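Local coordinates for protein chitinase (Thermococcus chitonophagus, PDB 5XSW) that probably hydrolyses internal linkages of chitin as an endochitinase, and is represented here by its C-terminal part with N-acetylglucosamine units bound, at residues Leu346-Asp351 with Phe366-Phe371; Pro325-Glu330 with Glu360-Glu365. One frame throughout, in Å; residues are numbered along the deposited sequence.

Contact 1 of 2, residues Leu346-Asp351 with Phe366-Phe371; sequences LKIFSD and FNMEGF. With NAG (2-acetamido-2-deoxy-beta-D-glucopyranose), chain C.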
loop_
_atom_site.group_PDB
_atom_site.type_symbol
_atom_site.label_atom_id
_atom_site.label_comp_id
_atom_site.label_asym_id
_atom_site.label_seq_id
_atom_site.Cartn_x
_atom_site.Cartn_y
_atom_site.Cartn_z
ATOM N N LEU A 346 3.890 7.153 -18.667
ATOM C CA LEU A 346 3.711 8.241 -19.652
ATOM C C LEU A 346 5.063 8.766 -20.158
ATOM O O LEU A 346 5.122 9.363 -21.249
ATOM C CB LEU A 346 2.897 9.418 -19.040
ATOM C CG LEU A 346 1.515 9.026 -18.517
ATOM C CD1 LEU A 346 0.867 10.249 -17.786
ATOM C CD2 LEU A 346 0.676 8.545 -19.664
ATOM N N LYS A 347 6.097 8.622 -19.330
ATOM C CA LYS A 347 7.444 9.102 -19.643
ATOM C C LYS A 347 7.472 10.615 -19.979
ATOM O O LYS A 347 8.231 11.054 -20.847
ATOM C CB LYS A 347 8.038 8.296 -20.830
ATOM C CG LYS A 347 8.277 6.810 -20.481
ATOM C CD LYS A 347 9.265 6.706 -19.299
ATOM C CE LYS A 347 9.618 5.215 -19.080
ATOM N NZ LYS A 347 10.548 4.917 -17.948
ATOM N N ILE A 348 6.658 11.394 -19.280
ATOM C CA ILE A 348 6.628 12.857 -19.443
ATOM C C ILE A 348 7.977 13.525 -19.220
ATOM O O ILE A 348 8.322 14.504 -19.892
ATOM C CB ILE A 348 5.584 13.452 -18.483
ATOM C CG1 ILE A 348 4.199 13.199 -19.090
ATOM C CG2 ILE A 348 5.877 14.961 -18.195
ATOM C CD1 ILE A 348 3.053 13.261 -18.049
ATOM N N PHE A 349 8.776 12.990 -18.308
ATOM C CA PHE A 349 10.012 13.638 -17.922
ATOM C C PHE A 349 11.231 13.052 -18.607
ATOM O O PHE A 349 12.345 13.341 -18.230
ATOM C CB PHE A 349 10.181 13.577 -16.392
ATOM C CG PHE A 349 9.089 14.313 -15.662
ATOM C CD1 PHE A 349 7.902 13.658 -15.336
ATOM C CD2 PHE A 349 9.225 15.675 -15.348
ATOM C CE1 PHE A 349 6.838 14.367 -14.691
ATOM C CE2 PHE A 349 8.190 16.389 -14.719
ATOM C CZ PHE A 349 7.004 15.740 -14.372
ATOM N N SER A 350 11.025 12.201 -19.600
ATOM C CA SER A 350 12.172 11.601 -20.296
ATOM C C SER A 350 11.782 11.473 -21.752
ATOM O O SER A 350 11.763 12.487 -22.483
ATOM C CB SER A 350 12.578 10.252 -19.668
ATOM O OG SER A 350 11.435 9.414 -19.458
ATOM N N ASP A 351 11.373 10.279 -22.166
ATOM C CA ASP A 351 11.095 10.006 -23.587
ATOM C C ASP A 351 10.130 10.977 -24.231
ATOM O O ASP A 351 10.268 11.280 -25.429
ATOM C CB ASP A 351 10.522 8.590 -23.801
ATOM C CG ASP A 351 11.283 7.524 -23.048
ATOM O OD1 ASP A 351 12.261 7.844 -22.340
ATOM O OD2 ASP A 351 10.877 6.348 -23.128
ATOM N N PHE A 366 -1.977 13.014 -23.822
ATOM C CA PHE A 366 -1.404 11.821 -23.231
ATOM C C PHE A 366 -2.430 10.796 -22.782
ATOM O O PHE A 366 -2.083 9.804 -22.168
ATOM C CB PHE A 366 -0.486 12.202 -22.079
ATOM C CG PHE A 366 0.871 12.653 -22.518
ATOM C CD1 PHE A 366 1.063 13.922 -23.019
ATOM C CD2 PHE A 366 1.946 11.800 -22.452
ATOM C CE1 PHE A 366 2.310 14.333 -23.431
ATOM C CE2 PHE A 366 3.196 12.203 -22.861
ATOM C CZ PHE A 366 3.376 13.473 -23.356
ATOM N N ASN A 367 -3.695 11.051 -23.073
ATOM C CA ASN A 367 -4.752 10.150 -22.648
ATOM C C ASN A 367 -4.719 9.869 -21.146
ATOM O O ASN A 367 -4.740 8.730 -20.723
ATOM C CB ASN A 367 -4.712 8.867 -23.466
ATOM C CG ASN A 367 -4.889 9.131 -24.944
ATOM O OD1 ASN A 367 -5.953 9.553 -25.384
ATOM N ND2 ASN A 367 -3.837 8.914 -25.713
ATOM N N MET A 368 -4.628 10.935 -20.365
ATOM C CA MET A 368 -4.565 10.868 -18.909
ATOM C C MET A 368 -5.881 11.298 -18.282
ATOM O O MET A 368 -5.914 12.044 -17.323
ATOM C CB MET A 368 -3.436 11.720 -18.343
ATOM C CG MET A 368 -2.163 11.717 -19.128
ATOM S SD MET A 368 -1.188 13.114 -18.586
ATOM C CE MET A 368 -1.333 12.986 -16.823
ATOM N N GLU A 369 -6.974 10.858 -18.868
ATOM C CA GLU A 369 -8.273 11.164 -18.320
ATOM C C GLU A 369 -8.472 10.579 -16.925
ATOM O O GLU A 369 -9.153 11.160 -16.094
ATOM C CB GLU A 369 -9.383 10.710 -19.252
ATOM C CG GLU A 369 -10.711 11.326 -18.886
ATOM C CD GLU A 369 -11.630 11.501 -20.066
ATOM O OE1 GLU A 369 -11.322 10.959 -21.137
ATOM O OE2 GLU A 369 -12.659 12.175 -19.907
ATOM N N GLY A 370 -7.911 9.403 -16.693
ATOM C CA GLY A 370 -8.335 8.561 -15.583
ATOM C C GLY A 370 -9.722 7.930 -15.772
ATOM O O GLY A 370 -10.371 8.158 -16.771
ATOM N N PHE A 371 -10.211 7.175 -14.794
ATOM C CA PHE A 371 -11.579 6.622 -14.910
ATOM C C PHE A 371 -12.668 7.640 -14.646
ATOM O O PHE A 371 -12.531 8.448 -13.730
ATOM C CB PHE A 371 -11.765 5.450 -13.931
ATOM C CG PHE A 371 -10.924 4.229 -14.281
ATOM C CD1 PHE A 371 -11.085 3.601 -15.505
ATOM C CD2 PHE A 371 -9.974 3.740 -13.405
ATOM C CE1 PHE A 371 -10.312 2.489 -15.854
ATOM C CE2 PHE A 371 -9.198 2.633 -13.742
ATOM C CZ PHE A 371 -9.377 2.012 -14.970
HETATM C C1 NAG C . -16.116 7.018 -8.227
HETATM C C2 NAG C . -15.719 5.992 -7.234
HETATM C C3 NAG C . -14.233 6.068 -6.925
HETATM C C4 NAG C . -13.383 6.044 -8.160
HETATM C C5 NAG C . -13.827 7.125 -9.059
HETATM C C6 NAG C . -13.024 7.047 -10.329
HETATM C C7 NAG C . -17.254 5.160 -5.398
HETATM C C8 NAG C . -18.020 5.456 -4.083
HETATM N N2 NAG C . -16.511 6.193 -6.002
HETATM O O3 NAG C . -13.803 5.002 -6.052
HETATM O O4 NAG C . -12.015 6.381 -7.846
HETATM O O5 NAG C . -15.246 6.970 -9.414
HETATM O O6 NAG C . -13.631 8.046 -11.139
HETATM O O7 NAG C . -17.238 4.049 -5.942
#

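Contact 2 of 2, residues Pro325-Glu330 with Glu360-Glu365; sequences PWAETE and EVLWKE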
loop_
_atom_site.group_PDB
_atom_site.type_symbol
_atom_site.label_atom_id
_atom_site.label_comp_id
_atom_site.label_asym_id
_atom_site.label_seq_id
_atom_site.Cartn_x
_atom_site.Cartn_y
_atom_site.Cartn_z
ATOM N N PRO A 325 -1.041 25.402 -18.480
ATOM C CA PRO A 325 -0.774 25.917 -17.142
ATOM C C PRO A 325 -1.325 24.971 -16.001
ATOM O O PRO A 325 -0.964 25.117 -14.846
ATOM C CB PRO A 325 -1.504 27.272 -17.153
ATOM C CG PRO A 325 -2.639 27.060 -18.078
ATOM C CD PRO A 325 -2.082 26.169 -19.184
ATOM N N TRP A 326 -2.150 24.002 -16.356
ATOM C CA TRP A 326 -2.711 23.075 -15.352
ATOM C C TRP A 326 -1.962 21.724 -15.417
ATOM O O TRP A 326 -2.397 20.737 -14.796
ATOM C CB TRP A 326 -4.209 22.904 -15.597
ATOM C CG TRP A 326 -5.056 24.049 -15.128
ATOM C CD1 TRP A 326 -5.338 25.209 -15.812
ATOM C CD2 TRP A 326 -5.734 24.156 -13.868
ATOM N NE1 TRP A 326 -6.140 26.027 -15.042
ATOM C CE2 TRP A 326 -6.404 25.405 -13.853
ATOM C CE3 TRP A 326 -5.826 23.326 -12.752
ATOM C CZ2 TRP A 326 -7.163 25.841 -12.760
ATOM C CZ3 TRP A 326 -6.588 23.752 -11.674
ATOM C CH2 TRP A 326 -7.238 24.999 -11.681
ATOM N N ALA A 327 -0.841 21.684 -16.161
ATOM C CA ALA A 327 -0.109 20.437 -16.358
ATOM C C ALA A 327 0.233 19.697 -15.031
ATOM O O ALA A 327 -0.034 18.516 -14.940
ATOM C CB ALA A 327 1.181 20.675 -17.132
ATOM N N GLU A 328 0.833 20.371 -14.047
ATOM C CA GLU A 328 1.211 19.724 -12.818
ATOM C C GLU A 328 -0.029 19.083 -12.125
ATOM O O GLU A 328 -0.009 17.913 -11.659
ATOM C CB GLU A 328 1.885 20.708 -11.867
ATOM C CG GLU A 328 2.191 20.042 -10.498
ATOM C CD GLU A 328 2.940 20.939 -9.523
ATOM O OE1 GLU A 328 2.591 22.150 -9.445
ATOM O OE2 GLU A 328 3.816 20.429 -8.810
ATOM N N THR A 329 -1.081 19.870 -12.043
ATOM C CA THR A 329 -2.336 19.438 -11.380
ATOM C C THR A 329 -2.929 18.225 -12.117
ATOM O O THR A 329 -3.442 17.295 -11.493
ATOM C CB THR A 329 -3.362 20.611 -11.296
ATOM O OG1 THR A 329 -2.780 21.653 -10.472
ATOM C CG2 THR A 329 -4.669 20.118 -10.638
ATOM N N GLU A 330 -2.900 18.238 -13.441
ATOM C CA GLU A 330 -3.368 17.096 -14.209
ATOM C C GLU A 330 -2.558 15.797 -13.909
ATOM O O GLU A 330 -3.150 14.724 -13.735
ATOM C CB GLU A 330 -3.259 17.402 -15.738
ATOM C CG GLU A 330 -4.298 18.463 -16.154
ATOM C CD GLU A 330 -3.966 19.033 -17.525
ATOM O OE1 GLU A 330 -3.536 18.255 -18.387
ATOM O OE2 GLU A 330 -4.122 20.234 -17.723
ATOM N N GLU A 360 -1.013 21.794 -25.427
ATOM C CA GLU A 360 -1.867 22.844 -24.913
ATOM C C GLU A 360 -2.773 22.321 -23.805
ATOM O O GLU A 360 -3.061 23.034 -22.867
ATOM C CB GLU A 360 -2.725 23.436 -26.023
ATOM C CG GLU A 360 -1.914 24.249 -27.048
ATOM C CD GLU A 360 -2.792 25.127 -27.937
ATOM O OE1 GLU A 360 -4.029 25.161 -27.715
ATOM O OE2 GLU A 360 -2.244 25.780 -28.857
ATOM N N VAL A 361 -3.246 21.085 -23.960
ATOM C CA VAL A 361 -3.966 20.366 -22.889
ATOM C C VAL A 361 -3.252 19.030 -22.722
ATOM O O VAL A 361 -3.483 18.100 -23.488
ATOM C CB VAL A 361 -5.407 20.159 -23.232
ATOM C CG1 VAL A 361 -6.204 19.610 -22.031
ATOM C CG2 VAL A 361 -6.022 21.495 -23.712
ATOM N N LEU A 362 -2.393 18.946 -21.714
ATOM C CA LEU A 362 -1.590 17.741 -21.468
ATOM C C LEU A 362 -2.462 16.465 -21.398
ATOM O O LEU A 362 -2.157 15.473 -22.065
ATOM C CB LEU A 362 -0.765 17.937 -20.197
ATOM C CG LEU A 362 0.217 16.810 -19.890
ATOM C CD1 LEU A 362 1.466 16.841 -20.848
ATOM C CD2 LEU A 362 0.647 16.871 -18.436
ATOM N N TRP A 363 -3.586 16.501 -20.684
ATOM C CA TRP A 363 -4.273 15.244 -20.419
ATOM C C TRP A 363 -4.889 14.683 -21.695
ATOM O O TRP A 363 -5.035 13.488 -21.825
ATOM C CB TRP A 363 -5.343 15.383 -19.326
ATOM C CG TRP A 363 -6.552 16.179 -19.652
ATOM C CD1 TRP A 363 -6.766 17.528 -19.391
ATOM C CD2 TRP A 363 -7.753 15.689 -20.236
ATOM N NE1 TRP A 363 -8.018 17.890 -19.847
ATOM C CE2 TRP A 363 -8.652 16.773 -20.328
ATOM C CE3 TRP A 363 -8.153 14.436 -20.706
ATOM C CZ2 TRP A 363 -9.914 16.640 -20.875
ATOM C CZ3 TRP A 363 -9.430 14.305 -21.225
ATOM C CH2 TRP A 363 -10.288 15.400 -21.306
ATOM N N LYS A 364 -5.231 15.541 -22.647
ATOM C CA LYS A 364 -5.794 15.061 -23.914
ATOM C C LYS A 364 -4.730 14.483 -24.823
ATOM O O LYS A 364 -4.962 13.503 -25.522
ATOM C CB LYS A 364 -6.537 16.194 -24.624
ATOM C CG LYS A 364 -7.865 16.519 -23.955
ATOM C CD LYS A 364 -8.597 17.555 -24.813
ATOM C CE LYS A 364 -9.759 18.181 -24.053
ATOM N NZ LYS A 364 -10.423 19.271 -24.842
ATOM N N GLU A 365 -3.556 15.073 -24.793
ATOM C CA GLU A 365 -2.468 14.566 -25.618
ATOM C C GLU A 365 -1.958 13.221 -25.132
ATOM O O GLU A 365 -1.475 12.437 -25.928
ATOM C CB GLU A 365 -1.324 15.547 -25.627
ATOM C CG GLU A 365 -1.525 16.624 -26.614
ATOM C CD GLU A 365 -0.348 16.689 -27.542
ATOM O OE1 GLU A 365 0.071 15.605 -28.025
ATOM O OE2 GLU A 365 0.169 17.815 -27.752
#

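Contact 1 of 2, residues Leu346-Asp351 with Phe366-Phe371
Met368 curls about one methyl of Leu346: its CG, SD and CE all approach Leu346 CD1, and SD lies 3.6 Å from that CD1. The bend at the last torsion of the methionine (chi3 46°) brings CE back beside the same methyl, and the two side chains cross at a slant. Ile348 continues the seam. Its CG1 sits over one face of the Phe366 ring, nearer the rim than the centre and 4.0 Å from Phe366 CE2, while its CD1 comes within 4.3 Å of Met368 SD. The carbonyl of Leu346 meets the edge of the same ring near its plane, with O 3.8 Å from Phe366 CE2, and that oxygen also accepts a hydrogen bond from Asn352. Phe334 of helix 327-338 packs against both Leu346 and Met368. The loop after helix 340-346 thus packs on the loop between helices 362-365 and 374-386. Beyond this packing Phe371, a glycan-pocket residue, accepts at its O a 2.8 Å hydrogen bond from O6 of a bound N-acetylglucosamine, and its ring stacks on Phe371 of the second subunit. No hydrogen bond joins the two segments: the contact between them is van der Waals packing, while several of their polar groups bond outside it.

Contact 2 of 2, residues Pro325-Glu330 with Glu360-Glu365
Glu330 reaches across to the first turn of helix 362-365, where its OE1 accepts a weak hydrogen bond from Trp363 N at 2.9 Å, bent to 126° at the hydrogen. The same oxygen lies 3.3 Å from Leu362 CB and 3.5 Å from Trp363 CD1. The carboxylate carbon comes up to the indole edge in its plane, CD standing 3.7 Å from Trp363 CD1, with the two flat groups nearly perpendicular at 84°. A chi1 of 69° tucks the indole of Trp363 back over its own backbone, near its N-H, and one carboxylate oxygen can meet both. Lys364 CG covers one indole face. Beside this polar pair, Leu362 CD2 packs on Ala327 CB at 4.1 Å. In the next shell Asp324 takes the N-H of Leu362, and its OD2 lies close to Glu330 OE2. The two N-H groups at the helix start may partly offset the negative charge, though the closeness of the acids would probably raise the affinity of one for a proton. Helix 327-338 thus abuts the start of helix 362-365, with Phe318 of helix 313-321 against Ala327 and Pro376 of helix 374-386 against Trp363.

Contacts 1 and 2 lie with their centres 10 Å apart in the helical region that follows the N-terminal beta sheets. Their segments alternate along the chain: 325-330, 346-351, 360-365, 366-371. The last two are consecutive, so the chain passes directly from helix 362-365 of contact 2 into the loop of contact 1, where Met368 N and Trp363 O form a probable hydrogen bond of 3.0 Å. Helix 327-338 begins in contact 2 and backs contact 1 further along its length. Met368 of contact 1 also meets contact 2, its CE lying against Glu330 O and its SD near Leu362 CG. Phe371 of contact 1 is part of the glycan pocket, whereas in contact 2 the Trp363 side chain is about 13 Å from bound sugar.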